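Local atomic coordinates of Can2 (Sulfobacillus thermosulfidooxidans, PDB entry 7BDV), a protein that binds the second messenger cyclic tetra-adenylate and acts as a dual-specificity nuclease that potentiates type III CRISPR defence. Residues I126-L129 / H130-E133. Residues are numbered along the deposited sequence; the frame is centred on the assembly and turned at random.
Sequences ILYL and HNGE
Tyr128 is the residue against which the turn His130-Glu133 folds, and its side chain can be followed outward from the backbone. CB meets two side chains of the turn: Asn131 OD1 lies 3.3 Å from Tyr128 CB, and His130 CE1 comes to 3.6 Å of the same carbon. The histidine runs beside the tyrosine, both pointing the same way, because its CG stands between its own backbone N and carbonyl carbon (chi1 64°). Tyr128 CG and CD1 then skirt His130 CE1, whereas CD2 on the other flank of the ring passes 3.8 Å from Glu133 O, which sits at the ring edge near its plane. Ile126 CG2 sits over one face, toward the rim. The side chain also packs on Ile117 and Leu4, while OH at the far end hydrogen-bonds Glu135 OE1 on the next strand, a setting that suits an aromatic with one polar tip.

The backbone makes this the hairpin between strands 125-128 and 134-136 of the CARF domain, closed by a G1 beta bulge in which Gly132 and Glu133 both face Tyr128. Glu133 O accepts from Tyr128 N at 3.0 Å. Tyr128 O receives Gly132 N at 2.9 Å and a weak bond from Asn131 N. Gly132 has a positive phi (77°), a conformation that glycine adopts easily. Asn131 completes the turn: its short amide reaches forward to take Glu133 N on OD1 (2.9 Å, 158° at the hydrogen), an Asx turn spanning the bulge residue Gly132. Leu129 turns its side chain away from the loop, and the aliphatic side chains of Leu127, which is buried, and Leu129, which is partly exposed, meet Ile100 of the second subunit.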
# COMPACT_ATOMS: atom_id res chain seq x y z
N ILE A 126 11.58 4.73 22.84
CA ILE A 126 10.43 4.64 23.78
C ILE A 126 10.30 6.00 24.45
O ILE A 126 11.23 6.39 25.12
CB ILE A 126 10.66 3.52 24.79
CG1 ILE A 126 10.69 2.15 24.12
CG2 ILE A 126 9.62 3.58 25.88
CD1 ILE A 126 11.28 1.06 24.98
N LEU A 127 9.18 6.69 24.28
CA LEU A 127 8.84 7.91 25.05
C LEU A 127 8.09 7.48 26.31
O LEU A 127 7.17 6.70 26.19
CB LEU A 127 7.98 8.85 24.20
CG LEU A 127 8.48 9.09 22.78
CD1 LEU A 127 7.59 10.11 22.08
CD2 LEU A 127 9.91 9.54 22.80
N TYR A 128 8.54 7.95 27.48
CA TYR A 128 7.83 7.80 28.77
C TYR A 128 6.98 9.05 28.96
O TYR A 128 7.54 10.11 29.31
CB TYR A 128 8.84 7.58 29.89
CG TYR A 128 9.70 6.37 29.70
CD1 TYR A 128 9.21 5.11 29.99
CD2 TYR A 128 10.99 6.46 29.22
CE1 TYR A 128 9.98 3.98 29.84
CE2 TYR A 128 11.78 5.33 29.06
CZ TYR A 128 11.27 4.09 29.37
OH TYR A 128 12.02 2.96 29.21
N LEU A 129 5.68 8.95 28.66
CA LEU A 129 4.74 10.10 28.59
C LEU A 129 4.44 10.62 29.99
O LEU A 129 4.08 11.79 30.09
CB LEU A 129 3.47 9.68 27.85
CG LEU A 129 3.68 9.44 26.35
CD1 LEU A 129 2.36 9.23 25.63
CD2 LEU A 129 4.44 10.59 25.71
N HIS A 130 4.60 9.79 31.02
CA HIS A 130 4.38 10.21 32.43
C HIS A 130 5.45 11.23 32.88
O HIS A 130 5.07 12.13 33.65
CB HIS A 130 4.22 9.01 33.36
CG HIS A 130 5.42 8.14 33.48
ND1 HIS A 130 5.89 7.39 32.44
CD2 HIS A 130 6.21 7.85 34.54
CE1 HIS A 130 6.94 6.68 32.83
NE2 HIS A 130 7.15 6.95 34.12
N ASN A 131 6.70 11.13 32.43
CA ASN A 131 7.80 11.98 32.98
C ASN A 131 8.62 12.72 31.90
O ASN A 131 9.56 13.41 32.29
CB ASN A 131 8.74 11.17 33.88
CG ASN A 131 9.43 10.03 33.17
OD1 ASN A 131 9.64 10.05 31.96
ND2 ASN A 131 9.83 9.02 33.94
N GLY A 132 8.30 12.58 30.61
CA GLY A 132 8.98 13.30 29.51
C GLY A 132 10.34 12.71 29.15
O GLY A 132 11.01 13.28 28.28
N GLU A 133 10.76 11.61 29.79
CA GLU A 133 12.06 10.95 29.52
C GLU A 133 11.89 10.07 28.27
O GLU A 133 10.77 9.98 27.75
CB GLU A 133 12.53 10.11 30.71
CG GLU A 133 12.69 10.91 32.00
CD GLU A 133 13.00 10.13 33.27
OE1 GLU A 133 13.22 10.79 34.32
OE2 GLU A 133 13.00 8.87 33.23